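Local coordinates for serine protease inhibitor 2 (Anopheles gambiae, PDB 3PZF), which inhibits CLIP serine proteases, forming a covalent complex with CLIPB9, thereby preventing phenoloxidase activation and restraining the melanization immune response in mosquito hemolymph, at residues Met28-Ile33 with Val41-Phe46; Asp84-Tyr89 with Thr130-Met135. All blocks are in the same frame, centred on the assembly; numbering follows the deposited sequence.

Interaction 1. Residues Met28-Ile33 with Val41-Phe46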
ATOM      1  N   MET A  28      -8.505  -2.108   8.462  1.00 27.21           N
ATOM      2  CA  MET A  28      -9.290  -0.952   8.915  1.00 27.34           C
ATOM      3  C   MET A  28      -9.025   0.293   8.059  1.00 26.60           C
ATOM      4  O   MET A  28      -9.951   0.973   7.609  1.00 26.12           O
ATOM      5  CB  MET A  28      -8.989  -0.665  10.402  1.00 31.70           C
ATOM      6  CG  MET A  28      -9.703   0.555  10.972  1.00 48.94           C
ATOM      7  SD  MET A  28      -9.204   0.952  12.685  1.00 49.33           S
ATOM      8  CE  MET A  28      -7.441   1.193  12.504  1.00 51.37           C
ATOM      9  N   PHE A  29      -7.761   0.586   7.786  1.00 25.09           N
ATOM     10  CA  PHE A  29      -7.424   1.805   7.071  1.00 23.74           C
ATOM     11  C   PHE A  29      -7.803   1.692   5.577  1.00 20.24           C
ATOM     12  O   PHE A  29      -8.258   2.647   4.959  1.00 23.36           O
ATOM     13  CB  PHE A  29      -5.921   2.068   7.187  1.00 23.71           C
ATOM     14  CG  PHE A  29      -5.499   3.413   6.691  1.00 26.27           C
ATOM     15  CD1 PHE A  29      -5.797   4.557   7.422  1.00 24.52           C
ATOM     16  CD2 PHE A  29      -4.783   3.539   5.505  1.00 23.86           C
ATOM     17  CE1 PHE A  29      -5.396   5.813   6.963  1.00 24.14           C
ATOM     18  CE2 PHE A  29      -4.367   4.783   5.051  1.00 23.09           C
ATOM     19  CZ  PHE A  29      -4.680   5.919   5.781  1.00 27.74           C
ATOM     20  N   VAL A  30      -7.573   0.528   5.007  1.00 20.73           N
ATOM     21  CA  VAL A  30      -7.963   0.274   3.614  1.00 22.78           C
ATOM     22  C   VAL A  30      -9.459   0.510   3.465  1.00 27.89           C
ATOM     23  O   VAL A  30      -9.906   1.180   2.535  1.00 23.00           O
ATOM     24  CB  VAL A  30      -7.606  -1.153   3.192  1.00 21.91           C
ATOM     25  CG1 VAL A  30      -8.483  -1.603   2.021  1.00 27.92           C
ATOM     26  CG2 VAL A  30      -6.114  -1.219   2.801  1.00 23.57           C
ATOM     27  N   LYS A  31     -10.242  -0.007   4.400  1.00 23.96           N
ATOM     28  CA  LYS A  31     -11.700   0.120   4.278  1.00 30.13           C
ATOM     29  C   LYS A  31     -12.133   1.580   4.329  1.00 28.10           C
ATOM     30  O   LYS A  31     -13.049   1.990   3.609  1.00 33.26           O
ATOM     31  CB  LYS A  31     -12.412  -0.646   5.387  1.00 33.43           C
ATOM     32  CG  LYS A  31     -12.347  -2.147   5.253  1.00 31.98           C
ATOM     33  CD  LYS A  31     -13.474  -2.752   6.061  1.00 43.26           C
ATOM     34  CE  LYS A  31     -13.037  -3.914   6.891  1.00 51.34           C
ATOM     35  NZ  LYS A  31     -14.225  -4.442   7.637  1.00 48.07           N
ATOM     36  N   GLU A  32     -11.466   2.367   5.168  1.00 24.08           N
ATOM     37  CA  GLU A  32     -11.750   3.797   5.287  1.00 24.29           C
ATOM     38  C   GLU A  32     -11.470   4.531   3.981  1.00 28.66           C
ATOM     39  O   GLU A  32     -12.241   5.383   3.557  1.00 33.16           O
ATOM     40  CB  GLU A  32     -10.901   4.408   6.414  1.00 26.42           C
ATOM     41  CG  GLU A  32     -11.003   5.931   6.559  1.00 34.18           C
ATOM     42  CD  GLU A  32     -12.396   6.409   6.965  1.00 40.24           C
ATOM     43  OE1 GLU A  32     -13.120   5.646   7.630  1.00 36.73           O
ATOM     44  OE2 GLU A  32     -12.769   7.545   6.603  1.00 38.89           O
ATOM     45  N   ILE A  33     -10.346   4.228   3.352  1.00 22.33           N
ATOM     46  CA  ILE A  33     -10.011   4.876   2.096  1.00 23.99           C
ATOM     47  C   ILE A  33     -11.018   4.454   1.025  1.00 25.21           C
ATOM     48  O   ILE A  33     -11.570   5.296   0.338  1.00 28.54           O
ATOM     49  CB  ILE A  33      -8.577   4.525   1.634  1.00 23.56           C
ATOM     50  CG1 ILE A  33      -7.521   4.894   2.706  1.00 25.01           C
ATOM     51  CG2 ILE A  33      -8.254   5.262   0.382  1.00 21.54           C
ATOM     52  CD1 ILE A  33      -7.590   6.311   3.147  1.00 28.08           C
ATOM     53  N   VAL A  41      -8.377   2.744  -6.556  1.00 18.17           N
ATOM     54  CA  VAL A  41      -7.575   3.169  -5.424  1.00 18.79           C
ATOM     55  C   VAL A  41      -6.394   2.228  -5.349  1.00 19.61           C
ATOM     56  O   VAL A  41      -6.559   1.034  -5.598  1.00 20.67           O
ATOM     57  CB  VAL A  41      -8.353   3.076  -4.099  1.00 19.29           C
ATOM     58  CG1 VAL A  41      -7.411   3.378  -2.886  1.00 19.48           C
ATOM     59  CG2 VAL A  41      -9.535   4.034  -4.059  1.00 21.53           C
ATOM     60  N   VAL A  42      -5.208   2.733  -4.988  1.00 18.40           N
ATOM     61  CA  VAL A  42      -4.113   1.831  -4.598  1.00 14.85           C
ATOM     62  C   VAL A  42      -3.305   2.555  -3.506  1.00 18.91           C
ATOM     63  O   VAL A  42      -3.064   3.770  -3.581  1.00 16.58           O
ATOM     64  CB  VAL A  42      -3.228   1.433  -5.814  1.00 20.01           C
ATOM     65  CG1 VAL A  42      -2.534   2.649  -6.410  1.00 19.20           C
ATOM     66  CG2 VAL A  42      -2.206   0.364  -5.445  1.00 19.05           C
ATOM     67  N   LEU A  43      -2.972   1.827  -2.450  1.00 18.62           N
ATOM     68  CA  LEU A  43      -2.133   2.404  -1.410  1.00 20.49           C
ATOM     69  C   LEU A  43      -1.232   1.318  -0.801  1.00 16.44           C
ATOM     70  O   LEU A  43      -1.307   0.138  -1.180  1.00 18.09           O
ATOM     71  CB  LEU A  43      -3.022   3.045  -0.328  1.00 21.56           C
ATOM     72  CG  LEU A  43      -3.822   2.025   0.494  1.00 24.08           C
ATOM     73  CD1 LEU A  43      -3.905   2.490   1.975  1.00 28.65           C
ATOM     74  CD2 LEU A  43      -5.217   1.788  -0.065  1.00 21.47           C
ATOM     75  N   SER A  44      -0.365   1.711   0.123  1.00 18.41           N
ATOM     76  CA  SER A  44       0.490   0.725   0.786  1.00 19.72           C
ATOM     77  C   SER A  44       0.216   0.761   2.288  1.00 17.27           C
ATOM     78  O   SER A  44       0.743   1.615   2.992  1.00 17.88           O
ATOM     79  CB  SER A  44       1.972   0.993   0.505  1.00 20.97           C
ATOM     80  OG  SER A  44       2.784   0.108   1.287  1.00 21.37           O
ATOM     81  N   PRO A  45      -0.636  -0.160   2.774  1.00 17.58           N
ATOM     82  CA  PRO A  45      -1.005  -0.087   4.195  1.00 16.99           C
ATOM     83  C   PRO A  45       0.203  -0.328   5.071  1.00 22.02           C
ATOM     84  O   PRO A  45       0.364   0.352   6.081  1.00 19.92           O
ATOM     85  CB  PRO A  45      -2.044  -1.209   4.372  1.00 18.36           C
ATOM     86  CG  PRO A  45      -2.552  -1.498   2.936  1.00 21.89           C
ATOM     87  CD  PRO A  45      -1.403  -1.182   2.018  1.00 21.03           C
ATOM     88  N   PHE A  46       1.062  -1.259   4.691  1.00 15.16           N
ATOM     89  CA  PHE A  46       2.265  -1.492   5.507  1.00 19.60           C
ATOM     90  C   PHE A  46       3.082  -0.177   5.614  1.00 21.01           C
ATOM     91  O   PHE A  46       3.587   0.171   6.687  1.00 19.53           O
ATOM     92  CB  PHE A  46       3.122  -2.586   4.889  1.00 20.52           C
ATOM     93  CG  PHE A  46       4.474  -2.705   5.526  1.00 23.65           C
ATOM     94  CD1 PHE A  46       4.583  -3.190   6.813  1.00 20.93           C
ATOM     95  CD2 PHE A  46       5.628  -2.326   4.846  1.00 22.75           C
ATOM     96  CE1 PHE A  46       5.833  -3.293   7.433  1.00 25.89           C
ATOM     97  CE2 PHE A  46       6.893  -2.451   5.461  1.00 22.87           C
ATOM     98  CZ  PHE A  46       6.974  -2.921   6.755  1.00 22.62           C
TER

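Interaction 2. Residues Asp84-Tyr89 with Thr130-Met135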
ATOM      1  N   ASP A  84      12.842  -1.740  21.018  1.00 38.81           N
ATOM      2  CA  ASP A  84      13.823  -2.604  20.373  1.00 40.28           C
ATOM      3  C   ASP A  84      13.126  -3.590  19.441  1.00 42.55           C
ATOM      4  O   ASP A  84      13.612  -3.865  18.337  1.00 41.05           O
ATOM      5  CB  ASP A  84      14.605  -3.392  21.411  1.00 48.36           C
ATOM      6  CG  ASP A  84      15.651  -4.288  20.782  1.00 64.45           C
ATOM      7  OD1 ASP A  84      16.614  -3.737  20.204  1.00 68.34           O
ATOM      8  OD2 ASP A  84      15.513  -5.532  20.862  1.00 76.05           O
ATOM      9  N   HIS A  85      12.010  -4.145  19.912  1.00 41.23           N
ATOM     10  CA  HIS A  85      11.246  -5.111  19.129  1.00 40.94           C
ATOM     11  C   HIS A  85      10.628  -4.409  17.938  1.00 29.73           C
ATOM     12  O   HIS A  85      10.477  -4.993  16.868  1.00 31.56           O
ATOM     13  CB  HIS A  85      10.101  -5.705  19.938  1.00 43.89           C
ATOM     14  CG  HIS A  85       9.403  -6.842  19.249  1.00 58.86           C
ATOM     15  ND1 HIS A  85       9.907  -7.453  18.117  1.00 56.09           N
ATOM     16  CD2 HIS A  85       8.249  -7.490  19.541  1.00 70.10           C
ATOM     17  CE1 HIS A  85       9.089  -8.418  17.737  1.00 59.93           C
ATOM     18  NE2 HIS A  85       8.075  -8.464  18.585  1.00 64.63           N
ATOM     19  N   THR A  86      10.212  -3.162  18.150  1.00 35.59           N
ATOM     20  CA  THR A  86       9.499  -2.436  17.100  1.00 31.85           C
ATOM     21  C   THR A  86      10.447  -2.181  15.938  1.00 28.78           C
ATOM     22  O   THR A  86      10.101  -2.422  14.778  1.00 27.80           O
ATOM     23  CB  THR A  86       8.899  -1.116  17.642  1.00 35.22           C
ATOM     24  OG1 THR A  86       7.906  -1.423  18.630  1.00 38.53           O
ATOM     25  CG2 THR A  86       8.251  -0.280  16.536  1.00 25.13           C
ATOM     26  N   ARG A  87      11.643  -1.704  16.255  1.00 28.47           N
ATOM     27  CA  ARG A  87      12.659  -1.463  15.255  1.00 31.20           C
ATOM     28  C   ARG A  87      13.017  -2.737  14.497  1.00 34.13           C
ATOM     29  O   ARG A  87      13.020  -2.723  13.283  1.00 33.21           O
ATOM     30  CB  ARG A  87      13.900  -0.859  15.891  1.00 30.92           C
ATOM     31  CG  ARG A  87      13.700   0.600  16.271  1.00 27.36           C
ATOM     32  CD  ARG A  87      14.814   1.086  17.262  1.00 30.46           C
ATOM     33  NE  ARG A  87      14.508   2.439  17.723  1.00 29.22           N
ATOM     34  CZ  ARG A  87      15.230   3.107  18.626  1.00 31.76           C
ATOM     35  NH1 ARG A  87      16.314   2.553  19.153  1.00 35.70           N
ATOM     36  NH2 ARG A  87      14.870   4.332  18.993  1.00 30.66           N
ATOM     37  N   SER A  88      13.325  -3.829  15.194  1.00 33.32           N
ATOM     38  CA  SER A  88      13.767  -5.037  14.499  1.00 31.03           C
ATOM     39  C   SER A  88      12.641  -5.627  13.664  1.00 30.73           C
ATOM     40  O   SER A  88      12.886  -6.151  12.594  1.00 33.36           O
ATOM     41  CB  SER A  88      14.341  -6.089  15.461  1.00 36.45           C
ATOM     42  OG  SER A  88      13.425  -6.397  16.488  1.00 44.35           O
ATOM     43  N   TYR A  89      11.407  -5.494  14.134  1.00 30.19           N
ATOM     44  CA  TYR A  89      10.240  -5.978  13.399  1.00 29.94           C
ATOM     45  C   TYR A  89      10.081  -5.246  12.088  1.00 28.85           C
ATOM     46  O   TYR A  89      10.034  -5.877  11.030  1.00 28.83           O
ATOM     47  CB  TYR A  89       8.963  -5.765  14.221  1.00 33.22           C
ATOM     48  CG  TYR A  89       7.703  -6.251  13.542  1.00 32.11           C
ATOM     49  CD1 TYR A  89       7.437  -7.615  13.453  1.00 48.31           C
ATOM     50  CD2 TYR A  89       6.777  -5.370  13.029  1.00 34.48           C
ATOM     51  CE1 TYR A  89       6.297  -8.080  12.852  1.00 41.93           C
ATOM     52  CE2 TYR A  89       5.613  -5.833  12.400  1.00 40.53           C
ATOM     53  CZ  TYR A  89       5.387  -7.197  12.333  1.00 37.23           C
ATOM     54  OH  TYR A  89       4.255  -7.705  11.731  1.00 41.09           O
ATOM     55  N   THR A 130      18.369   3.674   9.611  1.00 35.46           N
ATOM     56  CA  THR A 130      18.790   2.296   9.884  1.00 39.88           C
ATOM     57  C   THR A 130      17.615   1.324   9.951  1.00 39.74           C
ATOM     58  O   THR A 130      17.627   0.285   9.284  1.00 43.19           O
ATOM     59  CB  THR A 130      19.603   2.212  11.203  1.00 38.58           C
ATOM     60  OG1 THR A 130      20.838   2.922  11.034  1.00 38.59           O
ATOM     61  CG2 THR A 130      19.901   0.776  11.582  1.00 44.54           C
ATOM     62  N   HIS A 131      16.603   1.660  10.752  1.00 29.41           N
ATOM     63  CA  HIS A 131      15.520   0.720  11.014  1.00 31.64           C
ATOM     64  C   HIS A 131      14.315   0.908  10.086  1.00 30.25           C
ATOM     65  O   HIS A 131      13.604  -0.045   9.827  1.00 27.85           O
ATOM     66  CB  HIS A 131      15.046   0.838  12.461  1.00 34.01           C
ATOM     67  CG  HIS A 131      16.140   0.680  13.474  1.00 36.60           C
ATOM     68  ND1 HIS A 131      16.564  -0.552  13.923  1.00 38.46           N
ATOM     69  CD2 HIS A 131      16.886   1.600  14.133  1.00 37.52           C
ATOM     70  CE1 HIS A 131      17.525  -0.386  14.815  1.00 44.89           C
ATOM     71  NE2 HIS A 131      17.742   0.913  14.960  1.00 38.05           N
ATOM     72  N   TYR A 132      14.079   2.126   9.611  1.00 30.30           N
ATOM     73  CA  TYR A 132      12.839   2.416   8.873  1.00 30.39           C
ATOM     74  C   TYR A 132      13.110   2.839   7.447  1.00 25.20           C
ATOM     75  O   TYR A 132      12.186   3.139   6.693  1.00 29.68           O
ATOM     76  CB  TYR A 132      12.027   3.487   9.614  1.00 21.89           C
ATOM     77  CG  TYR A 132      11.713   3.071  11.043  1.00 23.46           C
ATOM     78  CD1 TYR A 132      10.745   2.094  11.301  1.00 25.88           C
ATOM     79  CD2 TYR A 132      12.396   3.620  12.127  1.00 23.44           C
ATOM     80  CE1 TYR A 132      10.453   1.692  12.598  1.00 23.93           C
ATOM     81  CE2 TYR A 132      12.114   3.226  13.420  1.00 24.14           C
ATOM     82  CZ  TYR A 132      11.149   2.268  13.656  1.00 24.28           C
ATOM     83  OH  TYR A 132      10.879   1.879  14.950  1.00 25.13           O
ATOM     84  N   HIS A 133      14.382   2.856   7.078  1.00 28.28           N
ATOM     85  CA  HIS A 133      14.780   3.213   5.728  1.00 37.63           C
ATOM     86  C   HIS A 133      14.080   4.490   5.271  1.00 34.33           C
ATOM     87  O   HIS A 133      13.570   4.582   4.149  1.00 31.00           O
ATOM     88  CB  HIS A 133      14.541   2.019   4.809  1.00 38.48           C
ATOM     89  CG  HIS A 133      15.377   0.839   5.200  1.00 54.92           C
ATOM     90  ND1 HIS A 133      16.745   0.815   5.025  1.00 63.43           N
ATOM     91  CD2 HIS A 133      15.061  -0.313   5.838  1.00 54.27           C
ATOM     92  CE1 HIS A 133      17.227  -0.323   5.492  1.00 60.97           C
ATOM     93  NE2 HIS A 133      16.225  -1.024   5.993  1.00 52.76           N
ATOM     94  N   ALA A 134      14.076   5.454   6.187  1.00 30.82           N
ATOM     95  CA  ALA A 134      13.504   6.785   5.991  1.00 30.22           C
ATOM     96  C   ALA A 134      14.570   7.861   6.203  1.00 35.53           C
ATOM     97  O   ALA A 134      15.562   7.639   6.914  1.00 32.25           O
ATOM     98  CB  ALA A 134      12.367   6.991   6.977  1.00 29.65           C
ATOM     99  N   MET A 135      14.360   9.039   5.616  1.00 25.95           N
ATOM    100  CA  MET A 135      15.326  10.126   5.758  1.00 29.02           C
ATOM    101  C   MET A 135      14.613  11.438   6.072  1.00 29.27           C
ATOM    102  O   MET A 135      13.381  11.501   6.034  1.00 27.62           O
ATOM    103  CB  MET A 135      16.154  10.259   4.482  1.00 33.04           C
ATOM    104  CG  MET A 135      17.063   9.064   4.241  1.00 53.15           C
ATOM    105  SD  MET A 135      18.234   9.282   2.883  1.00 81.10           S
ATOM    106  CE  MET A 135      17.548   8.155   1.659  1.00 79.76           C
TER

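Interaction 1. Residues Met28-Ile33 with Val41-Phe46
Phe29, Val30 and Ile33 meet Leu43, Pro45 and Val41 in a helix-on-strand packing of the serpin fold, where helix 24-35 doubles back through a short connection onto strand 41-43, which pairs with strand 386-392. Helix 28-33 and strand 41-43 run roughly antiparallel, at 149°, their axes approaching to 10.0 Å, and the contact illustrates how purely apolar branches can mate a helix with a strand. Leu43 occupies the middle. Its CG sits between the backbone N and the carbonyl carbon (chi1 69°), and from there CD1 and CD2 reach different helix residues. CD1 comes to the edge of the Phe29 ring, near the ring plane, 3.8 Å from Phe29 CD2, the ring being held out by a CG anti to the backbone N (chi1 -170°). The second methyl, Leu43 CD2, lies at a looser 4.2 Å from Val30 CG2. At one end of the contact Ile33 and Val41 are turned at about a right angle, touching by single methyls, Ile33 CG2 to Val41 CG1 at 3.9 Å. Neighbouring elements add to the packing: Pro299 and Leu300 of helix 297-302 touch Phe29, while Phe292 of strand 277-295 packs on Val41. The strand itself is held by backbone bonds from Val41 to Lys391 and from Leu43 to Ala389. Ser44, pointing away from helix 24-35, is the N-cap of helix 45-58, and its OG also bonds to Leu387 O. At the first turn of that helix the Pro45 ring is met obliquely by Val30, and Val30 CG2 rests 3.6 Å from Pro45 CG.

Interaction 2. Residues Asp84-Tyr89 with Thr130-Met135
Arg87 lays its aliphatic chain over one face of the His131 imidazole, a CH-pi contact between helix 83-98 and the C-terminal part of helix 122-132 in the serpin fold. Arg87 CB stands 3.7 Å from the ring centroid, 29° off the normal, and the chain, extended from CG to NE, continues across the same face until CD lies over the ring centre. The guanidinium plane is inclined by 25° to the imidazole. Thr130 CG2 takes the opposite face, so the ring is sandwiched between two aliphatic groups. Van der Waals contacts come from the phenol end of Tyr132: its OH is 3.4 Å from Arg87 CG and 3.8 Å from Thr86 CG2, while the Thr86 hydroxyl is hydrogen-bonded to Asn82 O and Gln79 N. Two polar interactions converge on helix 45-58. Glu57 OE2, near the end of that helix, forms a salt bridge with Arg87 NE and a hydrogen bond with Tyr132 OH, tying one side chain from each segment to a shared carboxylate oxygen. With Arg87 NE 4.5 Å from His131 NE2, the arginine charge would tend to disfavour protonation of the imidazole, although the nearby glutamate probably offsets part of that effect.

From the N terminus, helix 24-35 enters interaction 1 first, and the contact closes a short excursion, seven residues separating its segments. The chain then runs through helix 45-58 to helix 83-98, where interaction 2 opens; it closes 40 residues later, after strand 105-115 and most of helix 122-132. The contacts therefore stand in series, neither nested nor crossed, with centres about 22 Å apart. Helix 45-58 connects them: its start belongs to interaction 1, whereas Thr53, Leu54 and Glu57 lie against interaction 2. Interaction 1 thus joins the N-terminal helix to the strand beside 386-392, and interaction 2 joins helix 83-98 to helix 122-132 just before strand 134-139 pairs with 105-115.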